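Local atomic coordinates of SAM-dependent methyltransferase (Streptococcus pneumoniae, PDB entry 3KR9), a protein that probably methylates N1 of adenine 22 in tRNA, using S-adenosylmethionine as the methyl donor on a class I Rossmann-like fold. Residues Ala17-Val22 with Gly37-Ala42; Leu33-Gln38 with His62-Lys67; Ala77-Thr82 with Leu106-Asn111; Val138-Leu143 with Glu151-Glu156; Gly147-Ile152 with Phe181-Gln186. All blocks are in the same frame, centred on the assembly; numbering follows the deposited sequence.

Contact 1 (Ala17-Val22 with Gly37-Ala42)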
# COMPACT_ATOMS: atom_id res chain seq x y z
N ALA A 17 17.14 -3.66 6.92
CA ALA A 17 16.28 -2.51 7.37
C ALA A 17 15.94 -2.52 8.84
O ALA A 17 15.87 -3.57 9.53
CB ALA A 17 14.94 -2.46 6.52
N ILE A 18 15.71 -1.32 9.35
CA ILE A 18 14.94 -1.17 10.57
C ILE A 18 13.51 -0.79 10.11
O ILE A 18 13.35 0.20 9.40
CB ILE A 18 15.51 -0.07 11.46
CG1 ILE A 18 16.88 -0.52 12.03
CG2 ILE A 18 14.53 0.27 12.59
CD1 ILE A 18 17.33 0.36 13.18
N LEU A 19 12.50 -1.60 10.48
CA LEU A 19 11.16 -1.49 9.88
C LEU A 19 10.13 -0.88 10.82
O LEU A 19 10.04 -1.30 11.98
CB LEU A 19 10.67 -2.89 9.49
CG LEU A 19 9.26 -3.14 8.91
CD1 LEU A 19 8.96 -2.46 7.58
CD2 LEU A 19 8.79 -4.66 8.87
N LEU A 20 9.32 0.04 10.32
CA LEU A 20 8.07 0.37 11.04
C LEU A 20 6.92 -0.24 10.27
O LEU A 20 6.76 0.05 9.08
CB LEU A 20 7.87 1.90 11.19
CG LEU A 20 6.45 2.34 11.56
CD1 LEU A 20 6.17 1.86 13.05
CD2 LEU A 20 6.21 3.87 11.44
N ASP A 21 6.12 -1.13 10.91
CA ASP A 21 4.97 -1.74 10.23
C ASP A 21 3.74 -1.09 10.89
O ASP A 21 3.49 -1.36 12.07
CB ASP A 21 4.89 -3.26 10.48
CG ASP A 21 3.78 -3.94 9.66
OD1 ASP A 21 3.35 -3.40 8.59
OD2 ASP A 21 3.33 -5.04 10.08
N VAL A 22 3.02 -0.25 10.16
CA VAL A 22 1.90 0.57 10.73
C VAL A 22 0.59 -0.22 10.80
O VAL A 22 0.11 -0.70 9.79
CB VAL A 22 1.65 1.85 9.90
CG1 VAL A 22 0.41 2.67 10.46
CG2 VAL A 22 2.91 2.76 9.83
N GLY A 37 16.11 -13.30 9.16
CA GLY A 37 17.40 -12.61 9.13
C GLY A 37 17.34 -11.49 8.11
O GLY A 37 18.37 -10.98 7.67
N GLN A 38 16.12 -11.08 7.75
CA GLN A 38 15.97 -10.09 6.66
C GLN A 38 16.10 -8.64 7.15
O GLN A 38 16.56 -7.74 6.43
CB GLN A 38 14.67 -10.35 5.86
CG GLN A 38 14.46 -9.33 4.75
CD GLN A 38 13.38 -9.73 3.80
OE1 GLN A 38 12.99 -10.92 3.70
NE2 GLN A 38 12.84 -8.75 3.10
N ILE A 39 15.73 -8.37 8.40
CA ILE A 39 15.84 -6.99 8.89
C ILE A 39 16.51 -7.06 10.24
O ILE A 39 16.56 -8.13 10.81
CB ILE A 39 14.46 -6.35 8.95
CG1 ILE A 39 13.65 -6.89 10.16
CG2 ILE A 39 13.78 -6.56 7.57
CD1 ILE A 39 12.19 -6.38 10.25
N LYS A 40 17.04 -5.97 10.76
CA LYS A 40 17.71 -5.98 12.05
C LYS A 40 16.72 -5.91 13.21
O LYS A 40 16.99 -6.41 14.32
CB LYS A 40 18.63 -4.78 12.16
CG LYS A 40 19.38 -4.68 13.48
CD LYS A 40 20.08 -5.98 13.86
CE LYS A 40 20.52 -6.00 15.34
NZ LYS A 40 19.36 -6.36 16.25
N SER A 41 15.60 -5.25 12.98
CA SER A 41 14.68 -4.97 14.07
C SER A 41 13.50 -4.21 13.53
O SER A 41 13.52 -3.75 12.39
CB SER A 41 15.34 -4.17 15.16
OG SER A 41 15.76 -2.90 14.65
N ALA A 42 12.48 -4.05 14.35
CA ALA A 42 11.25 -3.46 13.88
C ALA A 42 10.47 -2.82 15.03
O ALA A 42 10.78 -3.00 16.22
CB ALA A 42 10.40 -4.49 13.13

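Contact 2 (Leu33-Gln38 with His62-Lys67)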
# COMPACT_ATOMS: atom_id res chain seq x y z
N LEU A 33 10.04 -11.37 9.31
CA LEU A 33 11.21 -10.70 8.78
C LEU A 33 12.42 -10.80 9.69
O LEU A 33 13.58 -10.95 9.20
CB LEU A 33 10.91 -9.21 8.41
CG LEU A 33 10.02 -9.08 7.14
CD1 LEU A 33 9.47 -7.68 6.89
CD2 LEU A 33 10.76 -9.53 5.88
N VAL A 34 12.22 -10.75 11.02
CA VAL A 34 13.36 -10.83 11.91
C VAL A 34 13.80 -12.28 11.96
O VAL A 34 14.98 -12.59 11.96
CB VAL A 34 13.10 -10.38 13.31
CG1 VAL A 34 14.30 -10.70 14.22
CG2 VAL A 34 12.74 -8.82 13.39
N GLU A 35 12.82 -13.18 11.98
CA GLU A 35 13.17 -14.59 12.15
C GLU A 35 14.02 -15.06 10.95
O GLU A 35 14.95 -15.86 11.14
CB GLU A 35 11.93 -15.46 12.41
CG GLU A 35 11.35 -15.19 13.79
CD GLU A 35 10.25 -16.15 14.18
OE1 GLU A 35 9.56 -16.68 13.30
OE2 GLU A 35 10.11 -16.38 15.38
N ARG A 36 13.74 -14.56 9.74
CA ARG A 36 14.52 -15.02 8.58
C ARG A 36 15.79 -14.24 8.30
O ARG A 36 16.48 -14.52 7.35
CB ARG A 36 13.66 -15.18 7.31
CG ARG A 36 13.03 -13.93 6.81
CD ARG A 36 11.72 -14.31 6.08
NE ARG A 36 11.45 -13.31 5.07
CZ ARG A 36 10.39 -13.27 4.25
NH1 ARG A 36 10.33 -12.27 3.38
NH2 ARG A 36 9.42 -14.20 4.31
N GLY A 37 16.11 -13.30 9.16
CA GLY A 37 17.40 -12.61 9.13
C GLY A 37 17.34 -11.49 8.11
O GLY A 37 18.37 -10.98 7.67
N GLN A 38 16.12 -11.08 7.75
CA GLN A 38 15.97 -10.09 6.66
C GLN A 38 16.10 -8.64 7.15
O GLN A 38 16.56 -7.74 6.43
CB GLN A 38 14.67 -10.35 5.86
CG GLN A 38 14.46 -9.33 4.75
CD GLN A 38 13.38 -9.73 3.80
OE1 GLN A 38 12.99 -10.92 3.70
NE2 GLN A 38 12.84 -8.75 3.10
N HIS A 62 7.39 -15.33 20.50
CA HIS A 62 8.51 -15.61 19.66
C HIS A 62 9.86 -15.25 20.26
O HIS A 62 10.87 -15.49 19.65
CB HIS A 62 8.28 -14.97 18.29
CG HIS A 62 7.36 -15.77 17.44
ND1 HIS A 62 5.99 -15.77 17.63
CD2 HIS A 62 7.59 -16.63 16.41
CE1 HIS A 62 5.42 -16.55 16.73
NE2 HIS A 62 6.37 -17.11 16.00
N GLY A 63 9.89 -14.74 21.47
CA GLY A 63 11.15 -14.38 22.14
C GLY A 63 11.88 -13.20 21.48
O GLY A 63 13.12 -13.15 21.48
N LEU A 64 11.15 -12.24 20.94
CA LEU A 64 11.79 -11.18 20.12
C LEU A 64 11.59 -9.79 20.71
O LEU A 64 11.69 -8.77 19.98
CB LEU A 64 11.24 -11.22 18.68
CG LEU A 64 11.67 -12.48 17.93
CD1 LEU A 64 10.97 -12.62 16.55
CD2 LEU A 64 13.25 -12.55 17.85
N LYS A 65 11.34 -9.72 22.01
CA LYS A 65 11.17 -8.43 22.67
C LYS A 65 12.41 -7.54 22.49
O LYS A 65 12.29 -6.31 22.54
CB LYS A 65 10.84 -8.59 24.16
CG LYS A 65 9.75 -9.67 24.38
CD LYS A 65 9.56 -9.99 25.89
CE LYS A 65 9.37 -11.51 26.14
NZ LYS A 65 10.09 -11.90 27.42
N GLU A 66 13.58 -8.13 22.31
CA GLU A 66 14.79 -7.29 22.11
C GLU A 66 14.89 -6.74 20.68
O GLU A 66 15.72 -5.87 20.42
CB GLU A 66 16.07 -8.08 22.43
CG GLU A 66 16.14 -8.52 23.89
CD GLU A 66 16.16 -7.33 24.80
OE1 GLU A 66 16.54 -6.24 24.32
OE2 GLU A 66 15.79 -7.46 25.98
N LYS A 67 14.08 -7.25 19.76
CA LYS A 67 14.22 -6.88 18.35
C LYS A 67 12.96 -6.25 17.76
O LYS A 67 13.02 -5.61 16.71
CB LYS A 67 14.60 -8.11 17.50
CG LYS A 67 15.92 -8.79 17.93
CD LYS A 67 16.48 -9.59 16.76
CE LYS A 67 17.91 -10.02 16.99
NZ LYS A 67 18.52 -9.07 17.94

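Contact 3 (Ala77-Thr82 with Leu106-Asn111)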
# COMPACT_ATOMS: atom_id res chain seq x y z
N ALA A 77 2.73 8.43 14.53
CA ALA A 77 3.07 8.65 15.97
C ALA A 77 3.88 7.48 16.61
O ALA A 77 4.45 7.63 17.66
CB ALA A 77 1.80 8.93 16.81
N ALA A 78 3.88 6.31 15.96
CA ALA A 78 4.62 5.13 16.43
C ALA A 78 6.13 5.21 16.34
O ALA A 78 6.83 4.32 16.83
CB ALA A 78 4.14 3.89 15.63
N PHE A 79 6.66 6.25 15.68
CA PHE A 79 8.09 6.39 15.64
C PHE A 79 8.58 7.83 15.68
O PHE A 79 7.77 8.78 15.61
CB PHE A 79 8.69 5.65 14.44
CG PHE A 79 8.73 6.47 13.14
CD1 PHE A 79 9.94 6.65 12.45
CD2 PHE A 79 7.56 7.03 12.60
CE1 PHE A 79 10.00 7.35 11.27
CE2 PHE A 79 7.62 7.74 11.37
CZ PHE A 79 8.84 7.89 10.71
N GLU A 80 9.90 7.94 15.87
CA GLU A 80 10.62 9.20 16.03
C GLU A 80 11.97 9.07 15.30
O GLU A 80 12.42 7.96 15.04
CB GLU A 80 10.89 9.45 17.52
CG GLU A 80 9.65 9.40 18.37
CD GLU A 80 8.78 10.62 18.20
OE1 GLU A 80 9.15 11.52 17.41
OE2 GLU A 80 7.70 10.66 18.85
N GLU A 81 12.62 10.21 15.00
CA GLU A 81 13.88 10.23 14.25
C GLU A 81 14.88 9.33 14.90
O GLU A 81 15.69 8.69 14.21
CB GLU A 81 14.49 11.65 14.18
CG GLU A 81 13.68 12.66 13.38
CD GLU A 81 13.53 12.24 11.93
OE1 GLU A 81 14.48 11.63 11.38
OE2 GLU A 81 12.47 12.48 11.35
N THR A 82 14.84 9.30 16.23
CA THR A 82 15.82 8.57 16.99
C THR A 82 15.70 7.06 16.74
O THR A 82 16.68 6.32 16.90
CB THR A 82 15.73 8.87 18.51
OG1 THR A 82 16.81 8.20 19.19
CG2 THR A 82 14.42 8.36 19.08
N LEU A 106 4.23 13.68 8.14
CA LEU A 106 5.05 14.04 6.97
C LEU A 106 6.43 14.56 7.36
O LEU A 106 7.47 14.25 6.71
CB LEU A 106 4.27 15.00 6.04
CG LEU A 106 4.88 15.53 4.73
CD1 LEU A 106 5.12 14.38 3.76
CD2 LEU A 106 4.00 16.70 4.06
N GLY A 107 6.47 15.30 8.46
CA GLY A 107 7.73 15.81 8.99
C GLY A 107 8.79 14.79 9.41
O GLY A 107 9.92 15.19 9.66
N LYS A 108 8.46 13.50 9.50
CA LYS A 108 9.44 12.44 9.96
C LYS A 108 9.94 11.54 8.87
O LYS A 108 10.76 10.66 9.09
CB LYS A 108 8.77 11.50 10.98
CG LYS A 108 8.19 12.19 12.23
CD LYS A 108 7.36 11.16 13.04
CE LYS A 108 6.87 11.76 14.29
NZ LYS A 108 6.05 10.78 14.95
N LEU A 109 9.45 11.75 7.68
CA LEU A 109 9.68 10.82 6.60
C LEU A 109 10.98 11.11 5.83
O LEU A 109 11.43 10.25 5.08
CB LEU A 109 8.51 10.89 5.65
CG LEU A 109 7.16 10.43 6.18
CD1 LEU A 109 6.11 10.56 5.06
CD2 LEU A 109 7.27 8.96 6.67
N ALA A 110 11.57 12.30 5.99
CA ALA A 110 12.74 12.65 5.15
C ALA A 110 13.89 11.60 5.28
O ALA A 110 14.57 11.30 4.31
CB ALA A 110 13.25 14.05 5.47
N ASN A 111 14.09 11.04 6.47
CA ASN A 111 15.22 10.14 6.65
C ASN A 111 14.82 8.64 6.49
O ASN A 111 15.59 7.72 6.81
CB ASN A 111 15.88 10.42 8.01
CG ASN A 111 17.35 10.09 8.03
OD1 ASN A 111 18.01 10.01 6.98
ND2 ASN A 111 17.87 9.88 9.22
O HOH W 1 16.03 8.74 11.76
O HOH W 2 11.82 14.75 12.22

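Contact 4 (Val138-Leu143 with Glu151-Glu156)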
# COMPACT_ATOMS: atom_id res chain seq x y z
N VAL A 138 8.84 3.78 -7.33
CA VAL A 138 10.01 3.10 -7.95
C VAL A 138 9.72 1.63 -8.26
O VAL A 138 10.56 0.93 -8.88
CB VAL A 138 11.27 3.14 -7.05
CG1 VAL A 138 11.72 4.60 -6.73
CG2 VAL A 138 11.08 2.26 -5.80
N ALA A 139 8.55 1.14 -7.89
CA ALA A 139 8.14 -0.23 -8.24
C ALA A 139 6.66 -0.41 -7.88
O ALA A 139 6.14 0.28 -6.96
CB ALA A 139 9.02 -1.26 -7.49
N GLU A 140 5.98 -1.30 -8.61
CA GLU A 140 4.62 -1.65 -8.26
C GLU A 140 4.39 -3.13 -8.51
O GLU A 140 4.92 -3.70 -9.47
CB GLU A 140 3.60 -0.85 -9.09
CG GLU A 140 3.74 0.66 -9.01
CD GLU A 140 2.66 1.35 -9.84
OE1 GLU A 140 2.59 1.05 -11.04
OE2 GLU A 140 1.89 2.20 -9.31
N SER A 141 3.56 -3.74 -7.69
CA SER A 141 3.16 -5.11 -7.94
C SER A 141 1.70 -5.28 -7.71
O SER A 141 1.15 -4.53 -6.98
CB SER A 141 3.95 -6.07 -7.08
OG SER A 141 5.32 -5.84 -7.22
N ILE A 142 1.09 -6.28 -8.32
CA ILE A 142 -0.35 -6.48 -8.11
C ILE A 142 -0.61 -7.98 -7.98
O ILE A 142 -0.05 -8.77 -8.72
CB ILE A 142 -1.19 -5.87 -9.26
CG1 ILE A 142 -2.68 -5.98 -8.96
CG2 ILE A 142 -0.83 -6.57 -10.65
CD1 ILE A 142 -3.60 -5.06 -9.83
N LEU A 143 -1.42 -8.37 -7.01
CA LEU A 143 -1.72 -9.79 -6.84
C LEU A 143 -3.19 -10.01 -6.68
O LEU A 143 -3.95 -9.05 -6.50
CB LEU A 143 -0.98 -10.37 -5.63
CG LEU A 143 -1.51 -9.89 -4.28
CD1 LEU A 143 -1.71 -11.05 -3.35
CD2 LEU A 143 -0.58 -8.84 -3.65
N GLU A 151 -3.07 -3.88 -4.98
CA GLU A 151 -1.85 -3.23 -5.53
C GLU A 151 -0.90 -2.93 -4.38
O GLU A 151 -1.35 -2.69 -3.24
CB GLU A 151 -2.24 -1.92 -6.24
CG GLU A 151 -3.19 -2.16 -7.42
CD GLU A 151 -3.44 -0.90 -8.20
OE1 GLU A 151 -2.72 0.07 -7.95
OE2 GLU A 151 -4.36 -0.86 -9.04
N ILE A 152 0.40 -3.00 -4.66
CA ILE A 152 1.49 -2.62 -3.73
C ILE A 152 2.35 -1.52 -4.43
O ILE A 152 2.84 -1.73 -5.56
CB ILE A 152 2.41 -3.85 -3.41
CG1 ILE A 152 1.61 -4.95 -2.67
CG2 ILE A 152 3.70 -3.43 -2.64
CD1 ILE A 152 2.33 -6.29 -2.67
N LEU A 153 2.54 -0.36 -3.77
CA LEU A 153 3.32 0.73 -4.32
C LEU A 153 4.58 0.88 -3.50
O LEU A 153 4.50 0.95 -2.26
CB LEU A 153 2.55 2.04 -4.25
CG LEU A 153 1.44 2.30 -5.25
CD1 LEU A 153 0.51 1.10 -5.46
CD2 LEU A 153 0.66 3.57 -4.75
N VAL A 154 5.73 0.94 -4.18
CA VAL A 154 7.01 1.14 -3.47
C VAL A 154 7.47 2.56 -3.81
O VAL A 154 7.44 2.96 -4.95
CB VAL A 154 8.11 0.17 -3.94
CG1 VAL A 154 9.36 0.30 -2.99
CG2 VAL A 154 7.62 -1.33 -4.00
N VAL A 155 7.93 3.32 -2.82
CA VAL A 155 8.03 4.74 -2.97
C VAL A 155 9.29 5.16 -2.30
O VAL A 155 9.66 4.60 -1.23
CB VAL A 155 6.83 5.45 -2.23
CG1 VAL A 155 6.98 6.97 -2.30
CG2 VAL A 155 5.48 4.95 -2.82
N GLU A 156 9.98 6.12 -2.91
CA GLU A 156 11.15 6.69 -2.26
C GLU A 156 11.08 8.19 -2.53
O GLU A 156 10.27 8.61 -3.34
CB GLU A 156 12.43 6.04 -2.82
CG GLU A 156 12.38 4.51 -2.62
CD GLU A 156 13.61 3.76 -3.14
OE1 GLU A 156 14.32 4.29 -4.01
OE2 GLU A 156 13.87 2.65 -2.65

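Contact 5 (Gly147-Ile152 with Phe181-Gln186)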
# COMPACT_ATOMS: atom_id res chain seq x y z
N GLY A 147 -9.84 -14.13 -4.73
CA GLY A 147 -10.76 -13.45 -5.62
C GLY A 147 -10.80 -11.93 -5.50
O GLY A 147 -11.61 -11.29 -6.16
N LYS A 148 -9.97 -11.32 -4.65
CA LYS A 148 -9.83 -9.87 -4.76
C LYS A 148 -8.42 -9.46 -5.19
O LYS A 148 -7.48 -10.25 -5.15
CB LYS A 148 -10.29 -9.14 -3.48
CG LYS A 148 -11.76 -9.34 -3.17
CD LYS A 148 -12.07 -9.08 -1.68
CE LYS A 148 -12.65 -7.68 -1.44
NZ LYS A 148 -14.16 -7.65 -1.52
N PHE A 149 -8.30 -8.22 -5.64
CA PHE A 149 -7.05 -7.69 -6.24
C PHE A 149 -6.43 -6.62 -5.35
O PHE A 149 -7.12 -5.70 -4.89
CB PHE A 149 -7.35 -7.08 -7.59
CG PHE A 149 -8.01 -8.03 -8.52
CD1 PHE A 149 -7.28 -9.08 -9.09
CD2 PHE A 149 -9.35 -7.92 -8.78
CE1 PHE A 149 -7.91 -10.00 -9.92
CE2 PHE A 149 -10.00 -8.85 -9.60
CZ PHE A 149 -9.26 -9.89 -10.18
N TYR A 150 -5.13 -6.71 -5.15
CA TYR A 150 -4.42 -5.79 -4.26
C TYR A 150 -3.18 -5.21 -4.95
O TYR A 150 -2.31 -5.97 -5.44
CB TYR A 150 -3.97 -6.53 -2.98
CG TYR A 150 -5.15 -7.08 -2.21
CD1 TYR A 150 -5.87 -6.27 -1.33
CD2 TYR A 150 -5.58 -8.40 -2.39
CE1 TYR A 150 -6.97 -6.75 -0.65
CE2 TYR A 150 -6.70 -8.89 -1.70
CZ TYR A 150 -7.37 -8.06 -0.83
OH TYR A 150 -8.46 -8.53 -0.15
N GLU A 151 -3.07 -3.88 -4.98
CA GLU A 151 -1.85 -3.23 -5.53
C GLU A 151 -0.90 -2.93 -4.38
O GLU A 151 -1.35 -2.69 -3.24
CB GLU A 151 -2.24 -1.92 -6.24
CG GLU A 151 -3.19 -2.16 -7.42
CD GLU A 151 -3.44 -0.90 -8.20
OE1 GLU A 151 -2.72 0.07 -7.95
OE2 GLU A 151 -4.36 -0.86 -9.04
N ILE A 152 0.40 -3.00 -4.66
CA ILE A 152 1.49 -2.62 -3.73
C ILE A 152 2.35 -1.52 -4.43
O ILE A 152 2.84 -1.73 -5.56
CB ILE A 152 2.41 -3.85 -3.41
CG1 ILE A 152 1.61 -4.95 -2.67
CG2 ILE A 152 3.70 -3.43 -2.64
CD1 ILE A 152 2.33 -6.29 -2.67
N PHE A 181 -3.22 -7.93 -13.50
CA PHE A 181 -3.65 -6.61 -13.91
C PHE A 181 -4.83 -6.74 -14.93
O PHE A 181 -5.84 -6.02 -14.83
CB PHE A 181 -2.45 -5.88 -14.53
CG PHE A 181 -2.75 -4.49 -15.04
CD1 PHE A 181 -2.50 -3.38 -14.24
CD2 PHE A 181 -3.23 -4.28 -16.33
CE1 PHE A 181 -2.75 -2.07 -14.70
CE2 PHE A 181 -3.48 -2.97 -16.82
CZ PHE A 181 -3.24 -1.86 -16.00
N VAL A 182 -4.72 -7.65 -15.90
CA VAL A 182 -5.82 -7.78 -16.88
C VAL A 182 -7.14 -8.20 -16.23
O VAL A 182 -8.19 -7.61 -16.50
CB VAL A 182 -5.48 -8.78 -18.02
CG1 VAL A 182 -6.63 -8.87 -19.04
CG2 VAL A 182 -4.12 -8.40 -18.71
N GLN A 183 -7.09 -9.21 -15.35
CA GLN A 183 -8.29 -9.67 -14.67
C GLN A 183 -8.91 -8.55 -13.86
O GLN A 183 -10.12 -8.32 -13.91
CB GLN A 183 -7.98 -10.87 -13.75
CG GLN A 183 -7.33 -12.05 -14.47
CD GLN A 183 -6.53 -12.94 -13.53
OE1 GLN A 183 -6.92 -13.14 -12.37
NE2 GLN A 183 -5.38 -13.47 -14.01
N LYS A 184 -8.08 -7.80 -13.12
CA LYS A 184 -8.64 -6.70 -12.34
C LYS A 184 -9.38 -5.72 -13.21
O LYS A 184 -10.53 -5.40 -12.93
CB LYS A 184 -7.59 -5.96 -11.48
CG LYS A 184 -8.21 -4.69 -10.83
CD LYS A 184 -7.20 -3.88 -9.93
CE LYS A 184 -7.79 -2.45 -9.59
NZ LYS A 184 -6.89 -1.76 -8.58
N TRP A 185 -8.76 -5.25 -14.30
CA TRP A 185 -9.36 -4.13 -15.06
C TRP A 185 -10.50 -4.55 -16.02
O TRP A 185 -11.50 -3.84 -16.19
CB TRP A 185 -8.26 -3.28 -15.73
CG TRP A 185 -7.55 -2.45 -14.69
CD1 TRP A 185 -6.30 -2.66 -14.15
CD2 TRP A 185 -8.11 -1.34 -13.97
NE1 TRP A 185 -6.04 -1.71 -13.18
CE2 TRP A 185 -7.14 -0.91 -13.03
CE3 TRP A 185 -9.33 -0.68 -14.02
CZ2 TRP A 185 -7.35 0.16 -12.19
CZ3 TRP A 185 -9.54 0.37 -13.18
CH2 TRP A 185 -8.55 0.77 -12.28
N GLN A 186 -10.36 -5.74 -16.58
CA GLN A 186 -11.41 -6.39 -17.34
C GLN A 186 -12.65 -6.53 -16.47
O GLN A 186 -13.76 -6.26 -16.92
CB GLN A 186 -10.93 -7.78 -17.77
CG GLN A 186 -11.28 -8.18 -19.18
CD GLN A 186 -10.15 -7.90 -20.17
OE1 GLN A 186 -9.64 -8.80 -20.87
NE2 GLN A 186 -9.73 -6.63 -20.22
O HOH W 3 -6.47 -3.62 -6.69
O HOH W 4 -3.84 -0.92 -11.61

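Contact 1 (Ala17-Val22 with Gly37-Ala42)
Ile18 and Leu19 pair with Ser41 and Ala42 as parallel strands of a beta-alpha-beta crossover, the first such unit of the class I Rossmann-like sheet, with helix 28-35 running between them. Leu19 N donates to Ser41 O at 3.1 Å, close to straight (164° at the hydrogen) and in the carbonyl plane. Just before this regular pairing, where the chain bends at Lys40, Lys40 N donates to Ala17 O at 2.9 Å. Further along, Ala42 CA comes within 3.1 Å of Leu19 O in a CA-H...O contact.

On the helix-covered face, Leu19 CB is the common apolar partner: the CD1 tip of Ile39 lies 3.9 Å from it and Ala42 CB 4.0 Å. CG1 of Ile39 stands between its own backbone N and carbonyl carbon (chi1 75°), and the extended chain beyond carries CD1 along the strand to Leu19. Leu33 of helix 28-35 packs on both Leu19 and Ile39 and so closes this layer. Strand 87-93 flanks strand 17-22 on its other edge, where Ile18 and Leu20 share backbone bonds with it. On the opposite face, which Ile18 and Ser41 share, the hydroxyl oxygen of Ser41 lies 3.7 Å from Ile18 CG1.

Contact 2 (Leu33-Gln38 with His62-Lys67)
Val34 and Glu35, in the last turn of helix 28-35, face the loop that leads from helix 49-61 into strand 68-72, so the contact joins two successive helical crossovers of the Rossmann-like fold at the protein surface. Each helix finishes in a Schellman motif, with Gly37 and Gly63 taking up the positive phi that ends the turn.

The apolar part centres on Val34. Its CG1 branch, placed opposite the backbone N by a chi1 of 171°, reaches the aliphatic chain of Lys67 and lies 3.5 Å from Lys67 CD, the two side chains crossing at a slant. The same methyl is 4.2 Å from Leu64 CD2. The other branch of that leucine turns to the acidic neighbour: Leu64 CD1 sits 3.8 Å from Glu35 CG, with the side chains roughly perpendicular. Beyond it, His62 ND1 is hydrogen-bonded to Asn58 O of helix 49-61.

Behind the helix end, Arg36 grips one oxygen side-on, NE and NH1 both donating to Gln38 OE1, at 3.2 and 3.0 Å. Salt bridges from NH2 of Arg36 to Glu7 and Glu32 hold the guanidinium further.

No hydrogen bond crosses between the segments, so their cohesion rests mainly on methyl and methylene contacts. Lys67 NZ leads away and comes near Lys40 NZ, a like charge, so this end probably adds little.

Contact 3 (Ala77-Thr82 with Leu106-Asn111)
Phe79 and Lys108 carry the contact between two connecting loops of the Rossmann-like fold, one leading from strand 68-72 to strand 87-93 and the other from helix 95-104 to strand 114-119.

Of the direct polar interactions, the chief one is made by the Lys108 ammonium group. NZ donates to Phe79 O at 2.7 Å, nearly in line with the carbonyl (C=O...N angle 169°), and it also donates to Leu76 O, so two main-chain oxygens of one loop hold it. Extended beyond CG, the lysine reaches from one loop to the other. The carboxylate of Glu80 lies near, its OE1 4.0 Å from NZ; this is beyond a salt bridge, though it may still favour the charged amine.

The apolar contacts follow the same lysine. Phe79 and Lys108 run alongside each other in opposite directions, and Phe79 CZ comes to 3.6 Å from Lys108 CB while CE2 lies 3.8 Å from Lys108 CD. With CG between the backbone N and the carbonyl carbon (chi1 86°), the phenyl ring is carried toward Lys108. Leu20 and Ile88 of the central strands also pack on this ring, which thereby connects the loops to the sheet.

Water supplies the third kind of link, among exposed residues. Glu81, bent at chi2, brings its carboxylate beside the Lys108 backbone, with OE2 3.3 Å from Lys108 CA. One water molecule joins the two loops there, donating to Glu81 OE2 at 2.5 Å and to Gly107 O at 3.2 Å.

Contact 4 (Val138-Leu143 with Glu151-Glu156)
Val138 to Leu143 and Glu151 to Glu156 pair as the two antiparallel arms of a beta hairpin, axes 4.7 Å apart and 167° from parallel. Four backbone bonds hold the ladder: Val138 N to Val154 O, Val154 N to Ala139 O, and a reciprocal pair between Ser141 and Ile152.

Packing is tight around Val154. Its CG2 lies 3.8 Å from Ala139 CB, while CG1, turned opposite the backbone N (chi1 -171°), lies 3.8 Å from Val138 CG2, the valines crossing at about a right angle. On the reverse face Glu151 and Ile142 lie side by side, with Ile142 CD1 3.8 Å from Glu151 CG. Glu140 accompanies Leu153 similarly, and Arg127 forms salt bridges to both Glu140 and Glu151; Glu140 OE1 also accepts from Leu173 N, and Glu151 OE2 pairs with Lys184.

Unlike buried Glu140, Glu151 and Leu153, the Val138 and Glu156 end is partly exposed; Glu156 OE1 lies 3.8 Å from Val138 CG1 and its OE2 pairs with Arg114.

Strand 135-145 forms one outer edge of the sheet, while strand 148-157 continues inward to strand 114-119. Helix 123-132 packs on the Leu153 side, and helix 4-10 lies against Ile152 and Leu143.

Contact 5 (Gly147-Ile152 with Phe181-Gln186)
With CG turned opposite its backbone N (chi1 173°) and every later torsion anti, Lys184 runs fully extended from helix 179-198 across Phe149 to Glu151. Phe149 has CG opposite its own carbonyl carbon, which lays the ring against the start of that lysine. Lys184 CB stands over the ring face, 3.8 Å from its centroid and 19° off the normal, a CH-pi contact. Gln183 CB approaches the same ring at 3.9 Å from Phe149 CZ.

Strand 148-157 is part of the Rossmann-like sheet, and helix 179-198 lies later in the chain, after two short helices, packed in turn on helix 204-221. The short segments cross at -115°, 9.2 Å apart.

At its far end Lys184 NZ makes a salt bridge to Glu151 OE2 at 2.7 Å, arriving from above the carboxylate plane, and a second to Glu123. One water accepts from Lys184 NZ at 2.7 Å. Another bridges to the indole: it accepts from Trp185 NE1, in the ring plane, and lies within hydrogen-bonding distance of Glu151 OE2 at 2.6 Å. The Lys184 CE methylene sits above the Trp185 face near its rim, while Trp185 CD1 lies over the centre of the Phe181 ring.

Overall arrangement
Contacts 1, 4 and 5 all reach the one mixed sheet, contact 1 in its parallel part and contact 4 in the antiparallel hairpin at the other end; the centres of contacts 1 and 4 lie about 18 Å apart. Contact 2 shares Gly37 and Gln38 with contact 1, and Lys67 O probably hydrogen-bonds to Ala42 N, leading on to the outermost strand 68-72. Contact 3, its centre about 15 Å from that of contact 1, touches it through Leu20 and Phe79. Contacts 4 and 5 share Glu151 and Ile152; contact 5, its centre about 28 Å from that of contact 1, joins the hairpin to helix 179-198. Contacts 1 to 4 thus lie in the class I methyltransferase fold, and contact 5 ties its sheet to the C-terminal helices.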